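Local coordinates for histidine--tRNA ligase (PDB 1H4V), which catalyses the ATP-dependent attachment of L-histidine to tRNA(His), releasing AMP and diphosphate, as a homodimeric class II aminoacyl-tRNA synthetase, at residues G108-A113 with F124-Y129; V161-V166 with V265-E270; A85-Y90 with G290-L295; G285-G290 with P301-A306. All blocks are in the same frame, centred on the assembly; numbering follows the deposited sequence.

Contact 1 of 4, residues G108-A113 with F124-Y129; sequences GPMFRA and FHQVNY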
loop_
_atom_site.group_PDB
_atom_site.type_symbol
_atom_site.label_atom_id
_atom_site.label_comp_id
_atom_site.label_asym_id
_atom_site.label_seq_id
_atom_site.Cartn_x
_atom_site.Cartn_y
_atom_site.Cartn_z
ATOM N N GLY A 108 -4.918 -2.650 -3.819
ATOM C CA GLY A 108 -4.655 -3.155 -2.487
ATOM C C GLY A 108 -4.825 -4.649 -2.355
ATOM O O GLY A 108 -5.207 -5.320 -3.302
ATOM N N PRO A 109 -4.536 -5.205 -1.180
ATOM C CA PRO A 109 -4.679 -6.649 -0.987
ATOM C C PRO A 109 -6.124 -7.125 -0.835
ATOM O O PRO A 109 -6.982 -6.383 -0.358
ATOM C CB PRO A 109 -3.854 -6.901 0.272
ATOM C CG PRO A 109 -4.039 -5.656 1.035
ATOM C CD PRO A 109 -3.849 -4.593 -0.029
ATOM N N MET A 110 -6.370 -8.358 -1.274
ATOM C CA MET A 110 -7.667 -9.007 -1.163
ATOM C C MET A 110 -7.359 -10.350 -0.508
ATOM O O MET A 110 -6.232 -10.847 -0.560
ATOM C CB MET A 110 -8.311 -9.265 -2.520
ATOM C CG MET A 110 -8.594 -8.031 -3.331
ATOM S SD MET A 110 -9.799 -6.953 -2.569
ATOM C CE MET A 110 -9.579 -5.394 -3.538
ATOM N N PHE A 111 -8.376 -10.940 0.097
ATOM C CA PHE A 111 -8.210 -12.183 0.825
ATOM C C PHE A 111 -9.234 -13.212 0.409
ATOM O O PHE A 111 -10.431 -12.961 0.390
ATOM C CB PHE A 111 -8.266 -11.845 2.309
ATOM C CG PHE A 111 -7.257 -10.813 2.697
ATOM C CD1 PHE A 111 -5.938 -11.185 2.956
ATOM C CD2 PHE A 111 -7.592 -9.463 2.711
ATOM C CE1 PHE A 111 -4.961 -10.224 3.229
ATOM C CE2 PHE A 111 -6.628 -8.490 2.980
ATOM C CZ PHE A 111 -5.308 -8.871 3.238
ATOM N N ARG A 112 -8.713 -14.381 0.078
ATOM C CA ARG A 112 -9.472 -15.529 -0.417
ATOM C C ARG A 112 -9.073 -16.695 0.493
ATOM O O ARG A 112 -7.893 -16.953 0.683
ATOM C CB ARG A 112 -9.013 -15.808 -1.854
ATOM C CG ARG A 112 -9.917 -16.664 -2.718
ATOM C CD ARG A 112 -9.541 -16.467 -4.199
ATOM N NE ARG A 112 -8.227 -17.035 -4.525
ATOM C CZ ARG A 112 -7.479 -16.635 -5.560
ATOM N NH1 ARG A 112 -7.900 -15.659 -6.365
ATOM N NH2 ARG A 112 -6.318 -17.215 -5.830
ATOM N N ALA A 113 -10.041 -17.398 1.056
ATOM C CA ALA A 113 -9.717 -18.506 1.942
ATOM C C ALA A 113 -9.775 -19.881 1.257
ATOM O O ALA A 113 -10.760 -20.597 1.361
ATOM C CB ALA A 113 -10.636 -18.479 3.139
ATOM N N PHE A 124 -3.903 -11.728 -2.418
ATOM C CA PHE A 124 -3.453 -11.250 -3.715
ATOM C C PHE A 124 -3.738 -9.767 -3.750
ATOM O O PHE A 124 -4.320 -9.228 -2.812
ATOM C CB PHE A 124 -4.166 -11.986 -4.864
ATOM C CG PHE A 124 -5.682 -11.963 -4.778
ATOM C CD1 PHE A 124 -6.422 -11.081 -5.554
ATOM C CD2 PHE A 124 -6.362 -12.844 -3.934
ATOM C CE1 PHE A 124 -7.814 -11.072 -5.508
ATOM C CE2 PHE A 124 -7.757 -12.847 -3.870
ATOM C CZ PHE A 124 -8.485 -11.956 -4.662
ATOM N N HIS A 125 -3.307 -9.101 -4.809
ATOM C CA HIS A 125 -3.540 -7.672 -4.939
ATOM C C HIS A 125 -4.263 -7.377 -6.237
ATOM O O HIS A 125 -4.046 -8.033 -7.261
ATOM C CB HIS A 125 -2.213 -6.916 -4.913
ATOM C CG HIS A 125 -1.419 -7.136 -3.665
ATOM N ND1 HIS A 125 -0.762 -8.319 -3.398
ATOM C CD2 HIS A 125 -1.214 -6.342 -2.588
ATOM C CE1 HIS A 125 -0.191 -8.247 -2.209
ATOM N NE2 HIS A 125 -0.450 -7.058 -1.696
ATOM N N GLN A 126 -5.158 -6.411 -6.203
ATOM C CA GLN A 126 -5.835 -6.066 -7.428
ATOM C C GLN A 126 -6.084 -4.590 -7.506
ATOM O O GLN A 126 -6.053 -3.884 -6.489
ATOM C CB GLN A 126 -7.149 -6.847 -7.600
ATOM C CG GLN A 126 -8.174 -6.751 -6.509
ATOM C CD GLN A 126 -9.493 -7.427 -6.917
ATOM O OE1 GLN A 126 -9.498 -8.553 -7.426
ATOM N NE2 GLN A 126 -10.610 -6.738 -6.694
ATOM N N VAL A 127 -6.273 -4.121 -8.730
ATOM C CA VAL A 127 -6.562 -2.721 -8.963
ATOM C C VAL A 127 -8.035 -2.657 -9.305
ATOM O O VAL A 127 -8.516 -3.445 -10.113
ATOM C CB VAL A 127 -5.737 -2.170 -10.138
ATOM C CG1 VAL A 127 -6.274 -0.800 -10.550
ATOM C CG2 VAL A 127 -4.262 -2.080 -9.735
ATOM N N ASN A 128 -8.758 -1.742 -8.674
ATOM C CA ASN A 128 -10.182 -1.601 -8.947
ATOM C C ASN A 128 -10.491 -0.225 -9.482
ATOM O O ASN A 128 -9.894 0.761 -9.058
ATOM C CB ASN A 128 -11.029 -1.815 -7.684
ATOM C CG ASN A 128 -11.228 -3.279 -7.346
ATOM O OD1 ASN A 128 -10.366 -3.916 -6.743
ATOM N ND2 ASN A 128 -12.370 -3.820 -7.737
ATOM N N TYR A 129 -11.430 -0.175 -10.413
ATOM C CA TYR A 129 -11.888 1.072 -10.997
ATOM C C TYR A 129 -13.413 1.012 -10.948
ATOM O O TYR A 129 -14.012 0.020 -11.352
ATOM C CB TYR A 129 -11.457 1.206 -12.452
ATOM C CG TYR A 129 -12.174 2.344 -13.146
ATOM C CD1 TYR A 129 -11.840 3.675 -12.879
ATOM C CD2 TYR A 129 -13.211 2.094 -14.038
ATOM C CE1 TYR A 129 -12.521 4.727 -13.485
ATOM C CE2 TYR A 129 -13.903 3.134 -14.647
ATOM C CZ TYR A 129 -13.551 4.447 -14.366
ATOM O OH TYR A 129 -14.232 5.474 -14.972
#
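The ring of Phe124 lies between two residues of the facing segment. The CB methylene of Met110 sits over one face in a CH-pi contact, 3.7 Å from the ring centroid. Over the opposite face comes the guanidinium of Arg112, with its NH1 3.8 Å from Phe124 CE2 and the two planes only 26° apart. The ring reaches this slot because its CG stands between the backbone N and the carbonyl carbon (chi1 53°). With an alanine here, Met110 CB and the guanidinium would probably face a gap, and the end of Arg112, which also pairs with Glu114, would be freer to turn. Farther along the same side, the Met110 and Gln126 side chains cross at about a right angle, CG to CG 3.5 Å, while Gln126 NE2 donates to an in-plane lone pair of Asn128 OD1 at 2.8 Å.

The backbone pairing is that of the antiparallel hairpin known as motif 2 of class II synthetases, with the sequence FRAE running from the end of its first arm into the loop. Gly108 and Gln126 exchange two hydrogen bonds, as do Met110 and Phe124, where Met110 N to Phe124 O is 2.7 Å. The non-hydrogen-bonded pair Pro109-His125 between them adds a CA-H...O contact, Pro109 CA to Phe124 O at 3.2 Å.

On the Pro109 side of the sheet, His125 CD2 approaches Pro109 CB at 3.9 Å, and ND1 bonds to Glu310. Pro109 and Phe111 also pack on Ile43 of the second subunit.

Contact 2 of 4, residues V161-V166 with V265-E270; sequences VKLSSV and VRTAFE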
loop_
_atom_site.group_PDB
_atom_site.type_symbol
_atom_site.label_atom_id
_atom_site.label_comp_id
_atom_site.label_asym_id
_atom_site.label_seq_id
_atom_site.Cartn_x
_atom_site.Cartn_y
_atom_site.Cartn_z
ATOM N N VAL A 161 -10.222 -8.859 -25.867
ATOM C CA VAL A 161 -11.340 -8.256 -25.162
ATOM C C VAL A 161 -12.640 -8.991 -25.467
ATOM O O VAL A 161 -13.043 -9.100 -26.622
ATOM C CB VAL A 161 -11.508 -6.776 -25.556
ATOM C CG1 VAL A 161 -12.718 -6.176 -24.852
ATOM C CG2 VAL A 161 -10.252 -6.015 -25.199
ATOM N N LYS A 162 -13.296 -9.498 -24.430
ATOM C CA LYS A 162 -14.555 -10.205 -24.615
ATOM C C LYS A 162 -15.684 -9.435 -23.952
ATOM O O LYS A 162 -15.611 -9.074 -22.785
ATOM C CB LYS A 162 -14.435 -11.634 -24.084
ATOM C CG LYS A 162 -13.363 -12.389 -24.855
ATOM C CD LYS A 162 -13.356 -13.874 -24.605
ATOM C CE LYS A 162 -12.257 -14.536 -25.426
ATOM N NZ LYS A 162 -12.341 -14.157 -26.876
ATOM N N LEU A 163 -16.718 -9.164 -24.736
ATOM C CA LEU A 163 -17.861 -8.387 -24.291
ATOM C C LEU A 163 -19.150 -9.200 -24.300
ATOM O O LEU A 163 -19.278 -10.179 -25.028
ATOM C CB LEU A 163 -18.001 -7.156 -25.198
ATOM C CG LEU A 163 -19.146 -6.169 -24.957
ATOM C CD1 LEU A 163 -19.022 -5.549 -23.577
ATOM C CD2 LEU A 163 -19.113 -5.089 -26.027
ATOM N N SER A 164 -20.107 -8.785 -23.482
ATOM C CA SER A 164 -21.384 -9.469 -23.401
ATOM C C SER A 164 -22.331 -8.667 -22.528
ATOM O O SER A 164 -21.998 -7.569 -22.075
ATOM C CB SER A 164 -21.200 -10.868 -22.806
ATOM O OG SER A 164 -22.445 -11.542 -22.685
ATOM N N SER A 165 -23.508 -9.235 -22.286
ATOM C CA SER A 165 -24.519 -8.591 -21.465
ATOM C C SER A 165 -25.300 -9.617 -20.669
ATOM O O SER A 165 -25.466 -10.754 -21.108
ATOM C CB SER A 165 -25.486 -7.793 -22.343
ATOM O OG SER A 165 -26.573 -7.313 -21.569
ATOM N N VAL A 166 -25.767 -9.216 -19.492
ATOM C CA VAL A 166 -26.562 -10.108 -18.663
ATOM C C VAL A 166 -27.995 -9.578 -18.549
ATOM O O VAL A 166 -28.787 -10.075 -17.749
ATOM C CB VAL A 166 -25.943 -10.279 -17.259
ATOM C CG1 VAL A 166 -24.579 -10.951 -17.382
ATOM C CG2 VAL A 166 -25.818 -8.938 -16.572
ATOM N N VAL A 265 -26.001 -6.339 -13.902
ATOM C CA VAL A 265 -26.911 -5.957 -14.970
ATOM C C VAL A 265 -26.156 -5.524 -16.231
ATOM O O VAL A 265 -25.022 -5.054 -16.163
ATOM C CB VAL A 265 -27.841 -4.814 -14.454
ATOM C CG1 VAL A 265 -27.811 -3.623 -15.386
ATOM C CG2 VAL A 265 -29.250 -5.335 -14.265
ATOM N N ARG A 266 -26.799 -5.699 -17.380
ATOM C CA ARG A 266 -26.233 -5.327 -18.667
ATOM C C ARG A 266 -24.765 -5.709 -18.862
ATOM O O ARG A 266 -24.372 -6.845 -18.590
ATOM C CB ARG A 266 -26.446 -3.826 -18.906
ATOM C CG ARG A 266 -27.919 -3.458 -18.875
ATOM C CD ARG A 266 -28.231 -2.003 -19.207
ATOM N NE ARG A 266 -29.676 -1.806 -19.099
ATOM C CZ ARG A 266 -30.328 -0.694 -19.413
ATOM N NH1 ARG A 266 -29.680 0.368 -19.864
ATOM N NH2 ARG A 266 -31.642 -0.655 -19.276
ATOM N N THR A 267 -23.967 -4.753 -19.326
ATOM C CA THR A 267 -22.548 -4.957 -19.617
ATOM C C THR A 267 -21.713 -5.862 -18.717
ATOM O O THR A 267 -21.754 -5.779 -17.494
ATOM C CB THR A 267 -21.805 -3.610 -19.700
ATOM O OG1 THR A 267 -22.569 -2.698 -20.492
ATOM C CG2 THR A 267 -20.453 -3.787 -20.358
ATOM N N ALA A 268 -20.945 -6.729 -19.359
ATOM C CA ALA A 268 -20.027 -7.624 -18.671
ATOM C C ALA A 268 -18.886 -7.738 -19.666
ATOM O O ALA A 268 -19.120 -7.730 -20.878
ATOM C CB ALA A 268 -20.658 -8.973 -18.435
ATOM N N PHE A 269 -17.657 -7.835 -19.177
ATOM C CA PHE A 269 -16.537 -7.931 -20.090
ATOM C C PHE A 269 -15.311 -8.480 -19.409
ATOM O O PHE A 269 -15.205 -8.463 -18.186
ATOM C CB PHE A 269 -16.224 -6.553 -20.686
ATOM C CG PHE A 269 -15.753 -5.556 -19.681
ATOM C CD1 PHE A 269 -14.397 -5.424 -19.398
ATOM C CD2 PHE A 269 -16.665 -4.745 -19.008
ATOM C CE1 PHE A 269 -13.948 -4.494 -18.454
ATOM C CE2 PHE A 269 -16.233 -3.813 -18.063
ATOM C CZ PHE A 269 -14.864 -3.687 -17.786
ATOM N N GLU A 270 -14.385 -8.961 -20.224
ATOM C CA GLU A 270 -13.145 -9.531 -19.739
ATOM C C GLU A 270 -12.055 -9.336 -20.778
ATOM O O GLU A 270 -12.337 -9.175 -21.971
ATOM C CB GLU A 270 -13.321 -11.028 -19.458
ATOM C CG GLU A 270 -13.690 -11.342 -18.031
ATOM C CD GLU A 270 -14.005 -12.818 -17.809
ATOM O OE1 GLU A 270 -13.264 -13.669 -18.350
ATOM O OE2 GLU A 270 -14.989 -13.125 -17.087
#
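Val166 meets the corner made by Val265 and Arg266, and its side chain can be followed outward. CB stands 4.0 Å from Arg266 O. Beyond it, CG2 occupies the position between the backbone N and the carbonyl carbon (CG1 has chi1 -64°), which presses it onto the opposite backbone, 3.2 Å from Arg266 O and 3.4 Å from Val265 C. The same carbonyl oxygen accepts the backbone N of Val166 at 2.9 Å, from above the carbonyl plane, so one oxygen meets both the amide and the methyl of this valine.

From there the strands run antiparallel. Ser164 pairs with Ala268 and Lys162 with Glu270, each by two hydrogen bonds, and Lys162 N to Glu270 O is almost straight at 178°. On the side of Leu163 and Thr267, Leu163 CD1 touches Thr267 CG2 at 3.9 Å and Phe269 CB at 4.1 Å. Thr267 OG1 turns to Asp140, and Arg266 NE forms a salt bridge to Asp168.

The 98 intervening residues, about half of them helical, thus return to pair beside strand 160-165. The second segment closely follows RGLDYY, a signature of histidyl-tRNA synthetases, and the ladder belongs to the largely antiparallel sheet of the class II catalytic domain.

Contact 3 of 4, residues A85-Y90 with G290-L295; sequences AMVRAY and GLSELL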
loop_
_atom_site.group_PDB
_atom_site.type_symbol
_atom_site.label_atom_id
_atom_site.label_comp_id
_atom_site.label_asym_id
_atom_site.label_seq_id
_atom_site.Cartn_x
_atom_site.Cartn_y
_atom_site.Cartn_z
ATOM N N ALA A 85 -16.857 -2.594 -1.165
ATOM C CA ALA A 85 -16.195 -1.667 -0.245
ATOM C C ALA A 85 -16.232 -0.243 -0.790
ATOM O O ALA A 85 -16.427 0.712 -0.042
ATOM C CB ALA A 85 -14.754 -2.091 -0.018
ATOM N N MET A 86 -16.044 -0.103 -2.096
ATOM C CA MET A 86 -16.060 1.215 -2.725
ATOM C C MET A 86 -17.461 1.794 -2.727
ATOM O O MET A 86 -17.633 2.980 -2.449
ATOM C CB MET A 86 -15.478 1.130 -4.142
ATOM C CG MET A 86 -13.996 0.776 -4.083
ATOM S SD MET A 86 -13.244 0.211 -5.596
ATOM C CE MET A 86 -12.855 1.811 -6.361
ATOM N N VAL A 87 -18.454 0.960 -3.023
ATOM C CA VAL A 87 -19.852 1.403 -3.009
ATOM C C VAL A 87 -20.210 1.816 -1.579
ATOM O O VAL A 87 -20.895 2.815 -1.365
ATOM C CB VAL A 87 -20.822 0.279 -3.438
ATOM C CG1 VAL A 87 -22.265 0.712 -3.174
ATOM C CG2 VAL A 87 -20.632 -0.048 -4.908
ATOM N N ARG A 88 -19.727 1.044 -0.605
ATOM C CA ARG A 88 -19.977 1.325 0.802
ATOM C C ARG A 88 -19.354 2.669 1.175
ATOM O O ARG A 88 -19.874 3.390 2.027
ATOM C CB ARG A 88 -19.403 0.196 1.669
ATOM C CG ARG A 88 -19.794 0.224 3.154
ATOM C CD ARG A 88 -18.952 1.226 3.938
ATOM N NE ARG A 88 -17.526 0.934 3.812
ATOM C CZ ARG A 88 -16.566 1.845 3.911
ATOM N NH1 ARG A 88 -16.872 3.112 4.142
ATOM N NH2 ARG A 88 -15.303 1.494 3.756
ATOM N N ALA A 89 -18.244 3.011 0.530
ATOM C CA ALA A 89 -17.577 4.282 0.798
ATOM C C ALA A 89 -18.329 5.441 0.131
ATOM O O ALA A 89 -18.456 6.519 0.711
ATOM C CB ALA A 89 -16.123 4.237 0.301
ATOM N N TYR A 90 -18.819 5.209 -1.082
ATOM C CA TYR A 90 -19.566 6.217 -1.834
ATOM C C TYR A 90 -20.784 6.630 -0.999
ATOM O O TYR A 90 -21.152 7.807 -0.932
ATOM C CB TYR A 90 -20.017 5.612 -3.167
ATOM C CG TYR A 90 -20.936 6.467 -4.014
ATOM C CD1 TYR A 90 -20.429 7.259 -5.048
ATOM C CD2 TYR A 90 -22.319 6.431 -3.831
ATOM C CE1 TYR A 90 -21.282 7.991 -5.890
ATOM C CE2 TYR A 90 -23.183 7.156 -4.662
ATOM C CZ TYR A 90 -22.661 7.931 -5.691
ATOM O OH TYR A 90 -23.509 8.627 -6.533
ATOM N N GLY A 290 -27.729 -2.965 -8.880
ATOM C CA GLY A 290 -28.444 -3.233 -7.637
ATOM C C GLY A 290 -27.647 -3.477 -6.356
ATOM O O GLY A 290 -28.222 -3.812 -5.318
ATOM N N LEU A 291 -26.332 -3.293 -6.408
ATOM C CA LEU A 291 -25.488 -3.531 -5.246
ATOM C C LEU A 291 -25.680 -2.515 -4.120
ATOM O O LEU A 291 -25.640 -2.875 -2.939
ATOM C CB LEU A 291 -24.009 -3.576 -5.671
ATOM C CG LEU A 291 -22.962 -3.719 -4.562
ATOM C CD1 LEU A 291 -23.126 -5.041 -3.849
ATOM C CD2 LEU A 291 -21.584 -3.625 -5.173
ATOM N N SER A 292 -25.884 -1.253 -4.476
ATOM C CA SER A 292 -26.073 -0.208 -3.476
ATOM C C SER A 292 -27.277 -0.483 -2.574
ATOM O O SER A 292 -27.176 -0.418 -1.350
ATOM C CB SER A 292 -26.244 1.145 -4.161
ATOM O OG SER A 292 -26.417 2.172 -3.200
ATOM N N GLU A 293 -28.420 -0.777 -3.181
ATOM C CA GLU A 293 -29.632 -1.061 -2.417
ATOM C C GLU A 293 -29.417 -2.277 -1.527
ATOM O O GLU A 293 -29.948 -2.364 -0.419
ATOM C CB GLU A 293 -30.812 -1.282 -3.371
ATOM C CG GLU A 293 -31.388 0.027 -3.910
ATOM C CD GLU A 293 -32.084 -0.123 -5.253
ATOM O OE1 GLU A 293 -31.378 -0.263 -6.280
ATOM O OE2 GLU A 293 -33.337 -0.094 -5.285
ATOM N N LEU A 294 -28.607 -3.205 -2.019
ATOM C CA LEU A 294 -28.287 -4.426 -1.297
ATOM C C LEU A 294 -27.580 -4.078 0.017
ATOM O O LEU A 294 -27.705 -4.793 1.010
ATOM C CB LEU A 294 -27.396 -5.303 -2.189
ATOM C CG LEU A 294 -26.921 -6.693 -1.778
ATOM C CD1 LEU A 294 -25.948 -6.571 -0.626
ATOM C CD2 LEU A 294 -28.112 -7.563 -1.408
ATOM N N LEU A 295 -26.856 -2.965 0.019
ATOM C CA LEU A 295 -26.123 -2.525 1.199
ATOM C C LEU A 295 -26.933 -1.558 2.059
ATOM O O LEU A 295 -26.488 -1.135 3.124
ATOM C CB LEU A 295 -24.799 -1.868 0.775
ATOM C CG LEU A 295 -23.857 -2.791 -0.011
ATOM C CD1 LEU A 295 -22.526 -2.098 -0.282
ATOM C CD2 LEU A 295 -23.638 -4.070 0.788
#
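NH1 of Arg88, whose CB lies 4.3 Å from Leu295 CD1, forms salt bridges to two carboxylates, those of Glu92 of its own chain and Asp11 of the second subunit. NE of the same guanidinium pairs with Glu45. Bends at chi2 (-80°) and chi3 (-57°) carry this charged end away from 290-295, leaving the aliphatic base of the side chain to meet Leu295.

The rest of the contact is apolar, and Val87 is its wedge. Its two methyls fork over the short helix 291-294 and the residue that follows. CG2 meets CD2 of Leu291 at 3.7 Å, and CG1 lies 3.9 Å from Ser292 CA and 4.0 Å from Leu295 CD1. CG1 is anti to the backbone N (chi1 170°), an orientation that directs it between Ser292 and Leu295. Ser292 meets Val87 through CA and CB, while its OG is hydrogen-bonded to Pro298 O.

Gly290, at the N-cap position, starts this single-turn helix within the connection from strand 281-287 to strand 302-308. Helix 83-92, for its part, rests on the catalytic sheet: Met86 packs on Leu104 of strand 102-111 and on Asn128 and Glu130 of strand 123-132, while Tyr90 reaches Val102 and Leu132 of the same two strands.

Contact 4 of 4, residues G285-G290 with P301-A306; sequences GGRYDG and PGVGFA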
loop_
_atom_site.group_PDB
_atom_site.type_symbol
_atom_site.label_atom_id
_atom_site.label_comp_id
_atom_site.label_asym_id
_atom_site.label_seq_id
_atom_site.Cartn_x
_atom_site.Cartn_y
_atom_site.Cartn_z
ATOM N N GLY A 285 -15.026 -7.034 -15.728
ATOM C CA GLY A 285 -16.006 -6.364 -14.898
ATOM C C GLY A 285 -17.342 -6.167 -15.574
ATOM O O GLY A 285 -17.795 -7.001 -16.347
ATOM N N GLY A 286 -17.980 -5.048 -15.278
ATOM C CA GLY A 286 -19.271 -4.782 -15.871
ATOM C C GLY A 286 -20.138 -3.924 -14.981
ATOM O O GLY A 286 -19.689 -3.416 -13.956
ATOM N N ARG A 287 -21.393 -3.776 -15.385
ATOM C CA ARG A 287 -22.363 -2.959 -14.674
ATOM C C ARG A 287 -23.010 -3.749 -13.535
ATOM O O ARG A 287 -23.233 -4.957 -13.654
ATOM C CB ARG A 287 -23.390 -2.454 -15.696
ATOM C CG ARG A 287 -24.470 -1.537 -15.168
ATOM C CD ARG A 287 -25.161 -0.854 -16.340
ATOM N NE ARG A 287 -24.326 0.191 -16.937
ATOM C CZ ARG A 287 -24.099 1.372 -16.363
ATOM N NH1 ARG A 287 -24.643 1.658 -15.183
ATOM N NH2 ARG A 287 -23.338 2.277 -16.962
ATOM N N TYR A 288 -23.300 -3.066 -12.432
ATOM C CA TYR A 288 -23.892 -3.704 -11.252
ATOM C C TYR A 288 -24.830 -2.769 -10.501
ATOM O O TYR A 288 -24.612 -2.473 -9.323
ATOM C CB TYR A 288 -22.782 -4.141 -10.310
ATOM C CG TYR A 288 -21.799 -3.033 -10.030
ATOM C CD1 TYR A 288 -22.073 -2.046 -9.078
ATOM C CD2 TYR A 288 -20.607 -2.941 -10.750
ATOM C CE1 TYR A 288 -21.192 -1.001 -8.856
ATOM C CE2 TYR A 288 -19.719 -1.900 -10.536
ATOM C CZ TYR A 288 -20.019 -0.934 -9.591
ATOM O OH TYR A 288 -19.160 0.116 -9.404
ATOM N N ASP A 289 -25.892 -2.348 -11.168
ATOM C CA ASP A 289 -26.851 -1.411 -10.598
ATOM C C ASP A 289 -27.587 -1.706 -9.280
ATOM O O ASP A 289 -28.015 -0.769 -8.610
ATOM C CB ASP A 289 -27.859 -1.033 -11.689
ATOM C CG ASP A 289 -27.180 -0.404 -12.911
ATOM O OD1 ASP A 289 -27.860 -0.192 -13.935
ATOM O OD2 ASP A 289 -25.959 -0.125 -12.843
ATOM N N GLY A 290 -27.729 -2.965 -8.880
ATOM C CA GLY A 290 -28.444 -3.233 -7.637
ATOM C C GLY A 290 -27.647 -3.477 -6.356
ATOM O O GLY A 290 -28.222 -3.812 -5.318
ATOM N N PRO A 301 -26.402 3.416 -9.919
ATOM C CA PRO A 301 -25.903 2.685 -11.091
ATOM C C PRO A 301 -24.388 2.607 -11.010
ATOM O O PRO A 301 -23.739 3.550 -10.559
ATOM C CB PRO A 301 -26.351 3.551 -12.266
ATOM C CG PRO A 301 -27.537 4.307 -11.720
ATOM C CD PRO A 301 -27.091 4.650 -10.325
ATOM N N GLY A 302 -23.817 1.495 -11.453
ATOM C CA GLY A 302 -22.375 1.371 -11.381
ATOM C C GLY A 302 -21.796 0.488 -12.453
ATOM O O GLY A 302 -22.466 -0.387 -12.985
ATOM N N VAL A 303 -20.539 0.734 -12.788
ATOM C CA VAL A 303 -19.854 -0.058 -13.791
ATOM C C VAL A 303 -18.378 0.126 -13.495
ATOM O O VAL A 303 -17.950 1.205 -13.087
ATOM C CB VAL A 303 -20.196 0.417 -15.230
ATOM C CG1 VAL A 303 -19.728 1.841 -15.441
ATOM C CG2 VAL A 303 -19.551 -0.506 -16.251
ATOM N N GLY A 304 -17.601 -0.934 -13.673
ATOM C CA GLY A 304 -16.183 -0.850 -13.395
ATOM C C GLY A 304 -15.486 -2.160 -13.676
ATOM O O GLY A 304 -16.042 -3.025 -14.358
ATOM N N PHE A 305 -14.271 -2.308 -13.153
ATOM C CA PHE A 305 -13.501 -3.523 -13.361
ATOM C C PHE A 305 -12.442 -3.716 -12.291
ATOM O O PHE A 305 -12.198 -2.839 -11.467
ATOM C CB PHE A 305 -12.806 -3.488 -14.732
ATOM C CG PHE A 305 -11.729 -2.435 -14.847
ATOM C CD1 PHE A 305 -11.969 -1.239 -15.517
ATOM C CD2 PHE A 305 -10.467 -2.648 -14.298
ATOM C CE1 PHE A 305 -10.961 -0.268 -15.642
ATOM C CE2 PHE A 305 -9.463 -1.686 -14.416
ATOM C CZ PHE A 305 -9.710 -0.496 -15.091
ATOM N N ALA A 306 -11.803 -4.873 -12.330
ATOM C CA ALA A 306 -10.722 -5.203 -11.416
ATOM C C ALA A 306 -9.795 -6.137 -12.167
ATOM O O ALA A 306 -10.235 -6.856 -13.058
ATOM C CB ALA A 306 -11.261 -5.911 -10.169
#
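Strands 285-287 and 302-306 run almost exactly antiparallel, at 178°. Gly286 and Gly304 form a hydrogen-bonded pair, with Gly286 N to Gly304 O at 2.9 Å, flanked by the non-hydrogen-bonded pairs Gly285-Phe305 and Arg287-Val303. The CA atoms of Gly285 and Phe305 come within 4.1 Å, and a CB on Gly285 would collide with Gly304 O. Gly302, also without a CB, leaves room for the Tyr288 ring. The second strand opens the glycine-rich sequence GVGFAFGVER of class II motif 3.

Past the strand end, Tyr288 N bonds to Gly302 O. Tyr288 CG stands between its backbone N and carbonyl carbon (chi1 50°), which folds the ring over the Gly302-Val303 peptide of the facing strand. Gly302 CA makes a CH-pi contact 4.0 Å from the centroid, and CE2 of the ring lies 3.6 Å from Val303 N. With an alanine at Tyr288, that peptide would probably lose its cover, and Glu130 its weak hydroxyl partner.

Asp289 OD2 accepts twice: from Gly302 N at 3.0 Å on its anti side, and from Arg287 NH1 at 3.2 Å on its syn lone pair. Val303 CB covers one face of the Arg287 guanidinium, whose NH2 forms a salt bridge to Asp140 and whose NH1 also reaches Ser134 O.

In this buried setting the salt bridge and the Gly302 N-H probably offset the carboxylate's charge, and Asp289 ties the turn after one strand to the start of the other.

In the fold
Three of the four contacts show how a single sheet is assembled pair by pair. Contacts 1, 2 and 4 are antiparallel ladders within it: Tyr129 O to Phe305 N, 3.0 Å, probably joins contact 1 to contact 4, and Phe269 O to Gly285 N, 2.8 Å, contact 4 to contact 2. Contact 3 instead sets two helices together by apolar packing alone; it shares Gly290 with contact 4, and Val87 of contact 3 touches Tyr288 of contact 4. Contacts 2, 3 and 4 are buried. Contact 1, only partly buried, sets an arginine on an aromatic ring, whereas contact 4 encloses an ion pair among glycines. The second subunit reaches contacts 1 and 3, but neither 2 nor 4.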